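Local coordinates for ABC transporter, substrate binding protein (Mannopine) (Agrobacterium fabrum, PDB 5L9S) that probably serves as the periplasmic solute-binding component of an ABC transporter, capturing a solute such as the opine mannopine for import, at residues A198-E203 against K215-E220; I209-A214 against W226-A231; R140-F145 against D179-S184; E15-E20 against C268-C273. One frame throughout, in Å; residues are numbered along the deposited sequence.

Contact 1 (A198-E203 against K215-E220); sequences AFRNDE and KALKAE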
loop_
_atom_site.group_PDB
_atom_site.type_symbol
_atom_site.label_atom_id
_atom_site.label_comp_id
_atom_site.label_asym_id
_atom_site.label_seq_id
_atom_site.Cartn_x
_atom_site.Cartn_y
_atom_site.Cartn_z
ATOM N N ALA A 198 1.429 -2.925 -21.757
ATOM C CA ALA A 198 2.800 -2.657 -22.182
ATOM C C ALA A 198 3.682 -3.896 -22.036
ATOM O O ALA A 198 4.520 -4.143 -22.899
ATOM C CB ALA A 198 3.376 -1.493 -21.387
ATOM N N PHE A 199 3.477 -4.686 -20.966
ATOM C CA PHE A 199 4.225 -5.909 -20.778
ATOM C C PHE A 199 3.780 -6.982 -21.791
ATOM O O PHE A 199 4.651 -7.637 -22.376
ATOM C CB PHE A 199 4.127 -6.416 -19.328
ATOM C CG PHE A 199 5.145 -7.497 -19.032
ATOM C CD1 PHE A 199 4.862 -8.848 -19.302
ATOM C CD2 PHE A 199 6.393 -7.174 -18.505
ATOM C CE1 PHE A 199 5.811 -9.842 -19.052
ATOM C CE2 PHE A 199 7.339 -8.175 -18.246
ATOM C CZ PHE A 199 7.041 -9.496 -18.526
ATOM N N ARG A 200 2.445 -7.150 -22.006
ATOM C CA ARG A 200 1.860 -8.094 -22.966
ATOM C C ARG A 200 2.392 -7.838 -24.366
ATOM O O ARG A 200 2.665 -8.789 -25.089
ATOM C CB ARG A 200 0.327 -7.965 -23.004
ATOM C CG ARG A 200 -0.391 -8.456 -21.785
ATOM C CD ARG A 200 -1.861 -8.347 -22.021
ATOM N NE ARG A 200 -2.575 -8.777 -20.845
ATOM C CZ ARG A 200 -3.623 -8.144 -20.341
ATOM N NH1 ARG A 200 -4.241 -8.629 -19.275
ATOM N NH2 ARG A 200 -4.032 -6.992 -20.866
ATOM N N ASN A 201 2.517 -6.557 -24.751
ATOM C CA ASN A 201 2.992 -6.111 -26.062
ATOM C C ASN A 201 4.518 -6.063 -26.151
ATOM O O ASN A 201 5.060 -5.819 -27.225
ATOM C CB ASN A 201 2.373 -4.754 -26.409
ATOM C CG ASN A 201 0.878 -4.821 -26.591
ATOM O OD1 ASN A 201 0.349 -5.685 -27.296
ATOM N ND2 ASN A 201 0.157 -3.924 -25.942
ATOM N N ASP A 202 5.203 -6.328 -25.027
ATOM C CA ASP A 202 6.658 -6.326 -24.876
ATOM C C ASP A 202 7.249 -4.930 -25.124
ATOM O O ASP A 202 8.261 -4.788 -25.816
ATOM C CB ASP A 202 7.327 -7.430 -25.733
ATOM C CG ASP A 202 8.701 -7.860 -25.232
ATOM O OD1 ASP A 202 8.890 -7.932 -23.986
ATOM O OD2 ASP A 202 9.583 -8.138 -26.084
ATOM N N GLU A 203 6.595 -3.897 -24.562
ATOM C CA GLU A 203 7.000 -2.485 -24.662
ATOM C C GLU A 203 8.103 -2.136 -23.633
ATOM O O GLU A 203 8.762 -1.093 -23.749
ATOM C CB GLU A 203 5.789 -1.542 -24.535
ATOM C CG GLU A 203 4.836 -1.566 -25.727
ATOM C CD GLU A 203 3.550 -0.770 -25.570
ATOM O OE1 GLU A 203 2.470 -1.294 -25.931
ATOM O OE2 GLU A 203 3.622 0.382 -25.085
ATOM N N LYS A 215 1.478 -10.312 -10.605
ATOM C CA LYS A 215 0.820 -11.577 -10.246
ATOM C C LYS A 215 -0.142 -12.002 -11.325
ATOM O O LYS A 215 -0.164 -13.180 -11.682
ATOM C CB LYS A 215 0.008 -11.387 -8.963
ATOM C CG LYS A 215 0.655 -11.913 -7.723
ATOM C CD LYS A 215 -0.399 -12.069 -6.625
ATOM C CE LYS A 215 0.185 -11.967 -5.240
ATOM N NZ LYS A 215 0.598 -10.588 -4.850
ATOM N N ALA A 216 -0.960 -11.045 -11.822
ATOM C CA ALA A 216 -1.972 -11.245 -12.877
ATOM C C ALA A 216 -1.314 -11.653 -14.180
ATOM O O ALA A 216 -1.812 -12.572 -14.815
ATOM C CB ALA A 216 -2.804 -9.990 -13.070
ATOM N N LEU A 217 -0.149 -11.054 -14.529
ATOM C CA LEU A 217 0.610 -11.403 -15.738
ATOM C C LEU A 217 1.171 -12.818 -15.671
ATOM O O LEU A 217 1.128 -13.527 -16.686
ATOM C CB LEU A 217 1.732 -10.388 -16.033
ATOM C CG LEU A 217 1.284 -9.042 -16.632
ATOM C CD1 LEU A 217 2.277 -7.918 -16.277
ATOM C CD2 LEU A 217 1.064 -9.157 -18.152
ATOM N N LYS A 218 1.696 -13.236 -14.488
ATOM C CA LYS A 218 2.252 -14.569 -14.246
ATOM C C LYS A 218 1.145 -15.602 -14.351
ATOM O O LYS A 218 1.368 -16.669 -14.913
ATOM C CB LYS A 218 2.940 -14.666 -12.865
ATOM C CG LYS A 218 3.873 -15.887 -12.716
ATOM C CD LYS A 218 4.734 -15.832 -11.472
ATOM C CE LYS A 218 6.052 -16.551 -11.638
ATOM N NZ LYS A 218 7.145 -15.877 -10.883
ATOM N N ALA A 219 -0.051 -15.275 -13.825
ATOM C CA ALA A 219 -1.249 -16.127 -13.852
ATOM C C ALA A 219 -1.786 -16.282 -15.284
ATOM O O ALA A 219 -2.390 -17.309 -15.583
ATOM C CB ALA A 219 -2.318 -15.542 -12.937
ATOM N N GLU A 220 -1.544 -15.274 -16.173
ATOM C CA GLU A 220 -1.932 -15.292 -17.605
ATOM C C GLU A 220 -0.932 -16.109 -18.429
ATOM O O GLU A 220 -1.187 -16.390 -19.601
ATOM C CB GLU A 220 -2.063 -13.877 -18.178
ATOM C CG GLU A 220 -3.315 -13.133 -17.744
ATOM C CD GLU A 220 -3.358 -11.672 -18.177
ATOM O OE1 GLU A 220 -3.063 -11.385 -19.359
ATOM O OE2 GLU A 220 -3.667 -10.807 -17.326
#

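Contact 2 (I209-A214 against W226-A231); sequences IWLTRA and WSYDGA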
loop_
_atom_site.group_PDB
_atom_site.type_symbol
_atom_site.label_atom_id
_atom_site.label_comp_id
_atom_site.label_asym_id
_atom_site.label_seq_id
_atom_site.Cartn_x
_atom_site.Cartn_y
_atom_site.Cartn_z
ATOM N N ILE A 209 6.394 -1.790 -11.144
ATOM C CA ILE A 209 4.946 -2.005 -11.282
ATOM C C ILE A 209 4.340 -2.490 -9.960
ATOM O O ILE A 209 5.080 -2.690 -9.002
ATOM C CB ILE A 209 4.576 -2.898 -12.499
ATOM C CG1 ILE A 209 4.956 -4.364 -12.282
ATOM C CG2 ILE A 209 5.160 -2.331 -13.820
ATOM C CD1 ILE A 209 4.398 -5.333 -13.351
ATOM N N TRP A 210 3.008 -2.632 -9.888
ATOM C CA TRP A 210 2.372 -3.144 -8.675
ATOM C C TRP A 210 2.464 -4.674 -8.675
ATOM O O TRP A 210 2.228 -5.306 -9.712
ATOM C CB TRP A 210 0.885 -2.740 -8.592
ATOM C CG TRP A 210 0.576 -1.274 -8.446
ATOM C CD1 TRP A 210 1.189 -0.375 -7.618
ATOM C CD2 TRP A 210 -0.505 -0.565 -9.078
ATOM N NE1 TRP A 210 0.629 0.877 -7.781
ATOM C CE2 TRP A 210 -0.428 0.782 -8.656
ATOM C CE3 TRP A 210 -1.507 -0.930 -10.002
ATOM C CZ2 TRP A 210 -1.340 1.755 -9.086
ATOM C CZ3 TRP A 210 -2.423 0.035 -10.417
ATOM C CH2 TRP A 210 -2.320 1.361 -9.981
ATOM N N LEU A 211 2.764 -5.280 -7.506
ATOM C CA LEU A 211 2.781 -6.739 -7.348
ATOM C C LEU A 211 1.469 -7.396 -7.820
ATOM O O LEU A 211 1.520 -8.450 -8.439
ATOM C CB LEU A 211 3.110 -7.154 -5.911
ATOM C CG LEU A 211 3.306 -8.661 -5.619
ATOM C CD1 LEU A 211 4.237 -9.323 -6.626
ATOM C CD2 LEU A 211 3.799 -8.869 -4.220
ATOM N N THR A 212 0.330 -6.747 -7.581
ATOM C CA THR A 212 -1.005 -7.198 -8.007
ATOM C C THR A 212 -1.065 -7.434 -9.527
ATOM O O THR A 212 -1.568 -8.476 -9.971
ATOM C CB THR A 212 -2.065 -6.200 -7.494
ATOM O OG1 THR A 212 -2.167 -6.383 -6.086
ATOM C CG2 THR A 212 -3.447 -6.397 -8.113
ATOM N N ARG A 213 -0.534 -6.472 -10.302
ATOM C CA ARG A 213 -0.510 -6.540 -11.764
ATOM C C ARG A 213 0.560 -7.528 -12.282
ATOM O O ARG A 213 0.331 -8.157 -13.305
ATOM C CB ARG A 213 -0.384 -5.135 -12.414
ATOM C CG ARG A 213 -1.380 -4.060 -11.941
ATOM C CD ARG A 213 -2.817 -4.533 -11.745
ATOM N NE ARG A 213 -3.635 -4.429 -12.959
ATOM C CZ ARG A 213 -4.588 -3.522 -13.169
ATOM N NH1 ARG A 213 -5.290 -3.541 -14.286
ATOM N NH2 ARG A 213 -4.895 -2.641 -12.226
ATOM N N ALA A 214 1.693 -7.697 -11.557
ATOM C CA ALA A 214 2.742 -8.658 -11.899
ATOM C C ALA A 214 2.225 -10.078 -11.698
ATOM O O ALA A 214 2.486 -10.940 -12.528
ATOM C CB ALA A 214 3.973 -8.409 -11.049
ATOM N N TRP A 226 9.853 -11.007 -10.374
ATOM C CA TRP A 226 9.949 -9.791 -9.587
ATOM C C TRP A 226 10.899 -9.981 -8.443
ATOM O O TRP A 226 11.247 -11.123 -8.109
ATOM C CB TRP A 226 8.576 -9.265 -9.113
ATOM C CG TRP A 226 7.736 -10.280 -8.402
ATOM C CD1 TRP A 226 7.782 -10.613 -7.082
ATOM C CD2 TRP A 226 6.708 -11.087 -8.984
ATOM N NE1 TRP A 226 6.851 -11.592 -6.807
ATOM C CE2 TRP A 226 6.175 -11.895 -7.956
ATOM C CE3 TRP A 226 6.196 -11.222 -10.284
ATOM C CZ2 TRP A 226 5.136 -12.794 -8.179
ATOM C CZ3 TRP A 226 5.188 -12.139 -10.509
ATOM C CH2 TRP A 226 4.668 -12.909 -9.467
ATOM N N SER A 227 11.348 -8.856 -7.859
ATOM C CA SER A 227 12.243 -8.876 -6.710
ATOM C C SER A 227 11.675 -8.065 -5.528
ATOM O O SER A 227 11.142 -6.975 -5.739
ATOM C CB SER A 227 13.618 -8.369 -7.128
ATOM O OG SER A 227 14.405 -8.206 -5.966
ATOM N N TYR A 228 11.810 -8.584 -4.292
ATOM C CA TYR A 228 11.357 -7.878 -3.073
ATOM C C TYR A 228 12.411 -6.950 -2.504
ATOM O O TYR A 228 12.124 -6.269 -1.533
ATOM C CB TYR A 228 10.838 -8.839 -1.977
ATOM C CG TYR A 228 9.718 -9.735 -2.447
ATOM C CD1 TYR A 228 8.498 -9.205 -2.862
ATOM C CD2 TYR A 228 9.878 -11.112 -2.487
ATOM C CE1 TYR A 228 7.487 -10.025 -3.357
ATOM C CE2 TYR A 228 8.878 -11.938 -2.980
ATOM C CZ TYR A 228 7.682 -11.393 -3.409
ATOM O OH TYR A 228 6.707 -12.227 -3.891
ATOM N N ASP A 229 13.609 -6.907 -3.102
ATOM C CA ASP A 229 14.703 -6.047 -2.675
ATOM C C ASP A 229 14.337 -4.593 -3.020
ATOM O O ASP A 229 14.131 -4.254 -4.207
ATOM C CB ASP A 229 16.013 -6.469 -3.351
ATOM C CG ASP A 229 17.251 -5.925 -2.687
ATOM O OD1 ASP A 229 17.669 -4.800 -3.050
ATOM O OD2 ASP A 229 17.859 -6.663 -1.870
ATOM N N GLY A 230 14.174 -3.785 -1.962
ATOM C CA GLY A 230 13.782 -2.389 -2.058
ATOM C C GLY A 230 12.347 -2.178 -2.507
ATOM O O GLY A 230 12.003 -1.085 -2.974
ATOM N N ALA A 231 11.487 -3.217 -2.366
ATOM C CA ALA A 231 10.067 -3.102 -2.726
ATOM C C ALA A 231 9.379 -2.111 -1.787
ATOM O O ALA A 231 9.722 -2.035 -0.616
ATOM C CB ALA A 231 9.389 -4.461 -2.623
#

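Contact 3 (R140-F145 against D179-S184); sequences RSFPNF and DELRDS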
loop_
_atom_site.group_PDB
_atom_site.type_symbol
_atom_site.label_atom_id
_atom_site.label_comp_id
_atom_site.label_asym_id
_atom_site.label_seq_id
_atom_site.Cartn_x
_atom_site.Cartn_y
_atom_site.Cartn_z
ATOM N N ARG A 140 12.824 0.459 -20.032
ATOM C CA ARG A 140 12.364 0.552 -18.644
ATOM C C ARG A 140 10.941 1.119 -18.595
ATOM O O ARG A 140 10.452 1.696 -19.559
ATOM C CB ARG A 140 13.293 1.373 -17.699
ATOM C CG ARG A 140 14.812 1.207 -17.803
ATOM C CD ARG A 140 15.385 -0.027 -17.153
ATOM N NE ARG A 140 15.796 -0.937 -18.208
ATOM C CZ ARG A 140 16.824 -1.773 -18.188
ATOM N NH1 ARG A 140 17.609 -1.851 -17.122
ATOM N NH2 ARG A 140 17.087 -2.520 -19.240
ATOM N N SER A 141 10.288 0.956 -17.462
ATOM C CA SER A 141 8.942 1.464 -17.213
ATOM C C SER A 141 8.814 1.921 -15.775
ATOM O O SER A 141 9.265 1.227 -14.859
ATOM C CB SER A 141 7.891 0.407 -17.537
ATOM O OG SER A 141 6.593 0.857 -17.183
ATOM N N PHE A 142 8.241 3.113 -15.579
ATOM C CA PHE A 142 7.999 3.652 -14.241
ATOM C C PHE A 142 6.612 4.215 -14.228
ATOM O O PHE A 142 6.192 4.718 -15.267
ATOM C CB PHE A 142 8.962 4.806 -13.913
ATOM C CG PHE A 142 10.317 4.443 -13.378
ATOM C CD1 PHE A 142 10.461 3.932 -12.094
ATOM C CD2 PHE A 142 11.461 4.665 -14.136
ATOM C CE1 PHE A 142 11.724 3.606 -11.591
ATOM C CE2 PHE A 142 12.724 4.338 -13.634
ATOM C CZ PHE A 142 12.848 3.819 -12.360
ATOM N N PRO A 143 5.904 4.250 -13.070
ATOM C CA PRO A 143 4.594 4.925 -13.057
ATOM C C PRO A 143 4.738 6.429 -13.241
ATOM O O PRO A 143 5.746 7.042 -12.876
ATOM C CB PRO A 143 4.026 4.615 -11.683
ATOM C CG PRO A 143 5.180 4.266 -10.839
ATOM C CD PRO A 143 6.251 3.714 -11.735
ATOM N N ASN A 144 3.742 7.002 -13.863
ATOM C CA ASN A 144 3.646 8.430 -14.060
ATOM C C ASN A 144 2.290 8.897 -13.569
ATOM O O ASN A 144 1.377 9.214 -14.343
ATOM C CB ASN A 144 3.966 8.867 -15.495
ATOM C CG ASN A 144 3.685 10.332 -15.759
ATOM O OD1 ASN A 144 4.046 11.221 -14.966
ATOM N ND2 ASN A 144 2.962 10.594 -16.837
ATOM N N PHE A 145 2.147 8.824 -12.258
ATOM C CA PHE A 145 1.013 9.361 -11.541
ATOM C C PHE A 145 1.615 10.485 -10.701
ATOM O O PHE A 145 2.853 10.556 -10.580
ATOM C CB PHE A 145 0.199 8.315 -10.748
ATOM C CG PHE A 145 0.897 7.118 -10.138
ATOM C CD1 PHE A 145 1.953 7.289 -9.244
ATOM C CD2 PHE A 145 0.411 5.827 -10.352
ATOM C CE1 PHE A 145 2.541 6.187 -8.624
ATOM C CE2 PHE A 145 0.999 4.731 -9.730
ATOM C CZ PHE A 145 2.051 4.920 -8.861
ATOM N N ASP A 179 17.820 11.136 -14.624
ATOM C CA ASP A 179 18.277 11.676 -15.914
ATOM C C ASP A 179 19.154 10.672 -16.676
ATOM O O ASP A 179 19.043 10.584 -17.900
ATOM C CB ASP A 179 18.984 13.048 -15.742
ATOM C CG ASP A 179 18.087 14.261 -15.462
ATOM O OD1 ASP A 179 17.058 14.425 -16.172
ATOM O OD2 ASP A 179 18.467 15.097 -14.600
ATOM N N GLU A 180 19.981 9.881 -15.949
ATOM C CA GLU A 180 20.852 8.843 -16.517
ATOM C C GLU A 180 20.036 7.745 -17.200
ATOM O O GLU A 180 20.491 7.176 -18.199
ATOM C CB GLU A 180 21.699 8.170 -15.428
ATOM C CG GLU A 180 22.679 9.068 -14.704
ATOM C CD GLU A 180 23.536 8.351 -13.675
ATOM O OE1 GLU A 180 24.142 9.052 -12.832
ATOM O OE2 GLU A 180 23.598 7.096 -13.702
ATOM N N LEU A 181 18.846 7.447 -16.654
ATOM C CA LEU A 181 17.973 6.385 -17.139
ATOM C C LEU A 181 16.866 6.823 -18.103
ATOM O O LEU A 181 16.447 6.010 -18.930
ATOM C CB LEU A 181 17.359 5.645 -15.931
ATOM C CG LEU A 181 16.766 4.255 -16.178
ATOM C CD1 LEU A 181 17.833 3.260 -16.671
ATOM C CD2 LEU A 181 16.087 3.738 -14.924
ATOM N N ARG A 182 16.397 8.083 -17.983
ATOM C CA ARG A 182 15.243 8.708 -18.656
ATOM C C ARG A 182 15.091 8.362 -20.181
ATOM O O ARG A 182 13.942 8.199 -20.616
ATOM C CB ARG A 182 15.211 10.237 -18.376
ATOM C CG ARG A 182 15.386 11.209 -19.551
ATOM C CD ARG A 182 14.661 12.526 -19.298
ATOM N NE ARG A 182 13.204 12.379 -19.409
ATOM C CZ ARG A 182 12.316 13.298 -19.040
ATOM N NH1 ARG A 182 12.720 14.455 -18.524
ATOM N NH2 ARG A 182 11.017 13.065 -19.176
ATOM N N ASP A 183 16.208 8.203 -20.956
ATOM C CA ASP A 183 16.172 7.846 -22.387
ATOM C C ASP A 183 15.713 6.399 -22.652
ATOM O O ASP A 183 15.150 6.104 -23.708
ATOM C CB ASP A 183 17.531 8.110 -23.048
ATOM C CG ASP A 183 17.468 8.879 -24.356
ATOM O OD1 ASP A 183 16.351 9.284 -24.760
ATOM O OD2 ASP A 183 18.539 9.089 -24.973
ATOM N N SER A 184 15.950 5.511 -21.681
ATOM C CA SER A 184 15.575 4.090 -21.708
ATOM C C SER A 184 14.113 3.836 -21.289
ATOM O O SER A 184 13.570 2.769 -21.595
ATOM C CB SER A 184 16.520 3.287 -20.824
ATOM O OG SER A 184 17.858 3.529 -21.233
#

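Contact 4 (E15-E20 against C268-C273); sequences EKALRE and CETLSC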
loop_
_atom_site.group_PDB
_atom_site.type_symbol
_atom_site.label_atom_id
_atom_site.label_comp_id
_atom_site.label_asym_id
_atom_site.label_seq_id
_atom_site.Cartn_x
_atom_site.Cartn_y
_atom_site.Cartn_z
ATOM N N GLU A 15 -14.660 -4.678 -0.671
ATOM C CA GLU A 15 -15.730 -4.779 0.317
ATOM C C GLU A 15 -16.193 -6.222 0.524
ATOM O O GLU A 15 -16.432 -6.630 1.661
ATOM C CB GLU A 15 -16.885 -3.916 -0.141
ATOM C CG GLU A 15 -18.027 -3.721 0.832
ATOM C CD GLU A 15 -18.974 -2.680 0.277
ATOM O OE1 GLU A 15 -18.825 -1.487 0.637
ATOM O OE2 GLU A 15 -19.769 -3.031 -0.625
ATOM N N LYS A 16 -16.308 -6.989 -0.568
ATOM C CA LYS A 16 -16.732 -8.393 -0.566
ATOM C C LYS A 16 -15.773 -9.249 0.225
ATOM O O LYS A 16 -16.227 -10.051 1.045
ATOM C CB LYS A 16 -16.846 -8.891 -2.008
ATOM C CG LYS A 16 -17.724 -10.117 -2.215
ATOM C CD LYS A 16 -17.644 -10.602 -3.671
ATOM C CE LYS A 16 -18.704 -10.026 -4.608
ATOM N NZ LYS A 16 -18.452 -8.595 -4.955
ATOM N N ALA A 17 -14.446 -9.064 0.017
ATOM C CA ALA A 17 -13.385 -9.787 0.735
ATOM C C ALA A 17 -13.456 -9.498 2.262
ATOM O O ALA A 17 -13.343 -10.421 3.081
ATOM C CB ALA A 17 -12.018 -9.403 0.182
ATOM N N LEU A 18 -13.687 -8.219 2.624
ATOM C CA LEU A 18 -13.819 -7.764 4.010
ATOM C C LEU A 18 -15.096 -8.267 4.671
ATOM O O LEU A 18 -15.081 -8.572 5.854
ATOM C CB LEU A 18 -13.693 -6.222 4.108
ATOM C CG LEU A 18 -12.376 -5.587 3.567
ATOM C CD1 LEU A 18 -12.393 -4.108 3.730
ATOM C CD2 LEU A 18 -11.120 -6.177 4.225
ATOM N N ARG A 19 -16.178 -8.412 3.914
ATOM C CA ARG A 19 -17.454 -8.893 4.450
ATOM C C ARG A 19 -17.350 -10.355 4.877
ATOM O O ARG A 19 -17.807 -10.720 5.959
ATOM C CB ARG A 19 -18.554 -8.718 3.404
ATOM C CG ARG A 19 -19.971 -8.684 3.975
ATOM C CD ARG A 19 -21.011 -8.559 2.877
ATOM N NE ARG A 19 -20.781 -7.388 2.013
ATOM C CZ ARG A 19 -21.227 -6.156 2.257
ATOM N NH1 ARG A 19 -21.936 -5.900 3.354
ATOM N NH2 ARG A 19 -20.971 -5.173 1.408
ATOM N N GLU A 20 -16.725 -11.178 4.019
ATOM C CA GLU A 20 -16.551 -12.613 4.209
ATOM C C GLU A 20 -15.532 -12.938 5.300
ATOM O O GLU A 20 -15.756 -13.862 6.082
ATOM C CB GLU A 20 -16.111 -13.271 2.893
ATOM C CG GLU A 20 -17.150 -13.220 1.778
ATOM C CD GLU A 20 -16.675 -13.569 0.372
ATOM O OE1 GLU A 20 -15.454 -13.781 0.171
ATOM O OE2 GLU A 20 -17.536 -13.605 -0.541
ATOM N N CYS A 268 -6.515 -11.357 2.832
ATOM C CA CYS A 268 -5.330 -11.123 2.002
ATOM C C CYS A 268 -5.035 -12.243 0.982
ATOM O O CYS A 268 -4.322 -11.979 0.015
ATOM C CB CYS A 268 -4.110 -10.771 2.846
ATOM S SG CYS A 268 -4.208 -9.102 3.565
ATOM N N GLU A 269 -5.646 -13.445 1.132
ATOM C CA GLU A 269 -5.536 -14.510 0.114
ATOM C C GLU A 269 -6.373 -14.034 -1.095
ATOM O O GLU A 269 -5.888 -14.048 -2.222
ATOM C CB GLU A 269 -6.100 -15.854 0.623
ATOM C CG GLU A 269 -5.093 -16.788 1.285
ATOM C CD GLU A 269 -5.693 -17.750 2.302
ATOM O OE1 GLU A 269 -6.817 -18.251 2.060
ATOM O OE2 GLU A 269 -5.056 -17.983 3.355
ATOM N N THR A 270 -7.590 -13.530 -0.821
ATOM C CA THR A 270 -8.546 -13.010 -1.788
ATOM C C THR A 270 -7.988 -11.799 -2.553
ATOM O O THR A 270 -8.117 -11.732 -3.781
ATOM C CB THR A 270 -9.853 -12.616 -1.051
ATOM O OG1 THR A 270 -10.303 -13.679 -0.198
ATOM C CG2 THR A 270 -10.956 -12.177 -2.000
ATOM N N LEU A 271 -7.393 -10.833 -1.816
ATOM C CA LEU A 271 -6.913 -9.567 -2.359
ATOM C C LEU A 271 -5.429 -9.512 -2.762
ATOM O O LEU A 271 -5.039 -8.528 -3.397
ATOM C CB LEU A 271 -7.228 -8.434 -1.366
ATOM C CG LEU A 271 -8.706 -8.183 -1.010
ATOM C CD1 LEU A 271 -8.822 -7.397 0.268
ATOM C CD2 LEU A 271 -9.475 -7.539 -2.146
ATOM N N SER A 272 -4.608 -10.542 -2.428
ATOM C CA SER A 272 -3.165 -10.592 -2.773
ATOM C C SER A 272 -2.362 -9.431 -2.148
ATOM O O SER A 272 -1.607 -8.724 -2.819
ATOM C CB SER A 272 -2.948 -10.680 -4.289
ATOM O OG SER A 272 -3.475 -11.881 -4.835
ATOM N N CYS A 273 -2.526 -9.263 -0.845
ATOM C CA CYS A 273 -1.861 -8.213 -0.084
ATOM C C CYS A 273 -1.154 -8.800 1.104
ATOM O O CYS A 273 -1.326 -9.984 1.399
ATOM C CB CYS A 273 -2.855 -7.133 0.331
ATOM S SG CYS A 273 -4.443 -7.769 0.936
HETATM O O HOH W 1 -12.508 -13.103 1.688
#

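Contact 1 (A198-E203 against K215-E220)
R200 and E220 form the polar half of this contact, a salt bridge between the two segments. The arginine presents its side edge rather than the tip of its guanidinium. R200 NE reaches E220 OE1 at 3.0 Å on the syn lone pair of that oxygen, and R200 NH1 is shared, 3.0 Å from E220 OE1 and 3.0 Å from E220 OE2. OE1 therefore takes two donors, while the NH1 to OE2 bond is the straightest of the three (155°). The carboxylate lies close to the guanidinium plane but is turned 37° against it, a grip on two atoms with a twist. Long, flexible and oppositely charged side chains suit this partly exposed edge of the contact, since each can span the gap while keeping its charge near water.

The apolar half lies beneath the ion pair. L217 spreads its methyls between two neighbours: L217 CD1 touches F199 CB at 3.9 Å, and L217 CD2 meets R200 CG at 4.0 Å. F199 meets L217 at an oblique angle, its CG anti to the backbone N (chi1 -167°). F199 and L217 both also rest on I224 of strand 224-240, so bulky hydrocarbon fills the layer next to the sheet. Paired helices 192-200 and 211-219 covering a sheet belong to the alpha/beta lobe of a periplasmic binding protein.

Contact 2 (I209-A214 against W226-A231)
A214 and W226 bring the two backbones nearest, with their CA atoms 7.7 Å apart and no hydrogen bond between the segments. In 209-214 strand passes straight into helix, W210 holding the N-cap position, whereas 226-231 begins as strand and holds a type II turn from Y228 to A231, where G230 adopts positive phi. Strands 206-210 and 224-240 both pair antiparallel with strand 103-116, so helix 211-219 is the crossover of a beta-alpha-beta unit with one strand between. L211 CG, anti to the backbone N (chi1 -174°), carries its methyls to the rings: L211 CD1 lies over the indole face, 3.5 Å from the centroid of the W226 five-membered ring and 16° off its normal, a CH-pi contact. L211 CD2 meets the edge of Y228 at CE1, 4.0 Å away. A214, small enough for the helix to come near, sets CB 3.7 Å from W226 CE3. W226 NE1 donates to Y228 OH at 3.0 Å, nearly within the indole plane, which fixes the rings relative to each other; K218 adds a cation-pi contact.

Contact 3 (R140-F145 against D179-S184)
R140 N donates to S184 O at 2.9 Å, a nearly straight bond (165°) that starts the parallel pairing of strands 140-143 and 185-189, although the donor stands 45° out of the carbonyl plane. Helix 171-181 leads into the second strand, and S184 N folds back onto L181 O in the turn between them, so the whole is the last corner of a beta-alpha-beta crossover. L181 fills the apolar side of this corner. With CG anti to its own N (chi1 -162°), its forked end faces the strand: L181 CD1 meets R140 CG at 3.8 Å, while L181 CD2 meets the rim of the F142 ring, in its plane, at CE2, 3.7 Å away. A branched aliphatic chain suits this place because it can touch an aromatic edge and an arginine stem at once. S184 is compact enough to let its CB lie 4.0 Å from R140 CG. The arginine chain bends at chi2 and chi3 and carries its guanidinium on to the carbonyl oxygens of M130, F136 and G138. The chemistry is thus divided: the methylenes of R140 serve as hydrocarbon against L181, while its buried guanidinium bonds backbone oxygens that probably compensate part of the charge, with no carboxylate among these partners.

Contact 4 (E15-E20 against C268-C273)
Between A17 and the pair T270 and L271, which meet here, no flat group intervenes. The guanidinium of R19 takes E15 OE2 at its edge, in plane, 3.2 Å from R19 NH2, and also bonds T36, while E20 OE1 takes a weak bond from a water that links the two helices. Helices 12-30 and 261-271 come close at A17, whose CA is 6.3 Å from T270 CA, because the small alanine side chain lets the T270 methyl and L271 lie against it. A17 CB touches T270 CG2 at 3.7 Å and L271 CG, also at 3.7 Å. T270 turns its methyl to A17 because CG2 lies anti to the backbone N, leaving OG1 for polar partners. T270 OG1 bonds K266 O and accepts from the water at 3.0 Å, and that water also donates to A17 O. Beyond the helix end, where S272 takes positive phi, C268 and C273 are a disulfide pair seen in this protein; C268 SG and C273 SG lie 2.9 Å apart in this model, longer than a normal disulfide, so its state here is doubtful. A threonine thus meets both needs of a partly exposed helix pair, its methyl packing on A17 while its hydroxyl joins the bridging water.

Contacts 1, 2 and 3 lie in one lobe, whereas contact 4 joins two helices on the other side of the chain's centre from contact 3, about 33 Å between their centres. Contacts 1 and 2 share helix 211-219 and touch where K218 packs on W226; contacts 2 and 3 reach neighbouring strands of one sheet, with W210 against F145. Contact 3 is the most buried, and there a backbone bond and hydrocarbon do the work. Contacts 1, 2 and 4 are only partly buried; of these, contact 1 adds an ion pair and contact 4 a bridging water, whereas contact 2 stays aromatic and aliphatic, with no hydrogen bond across.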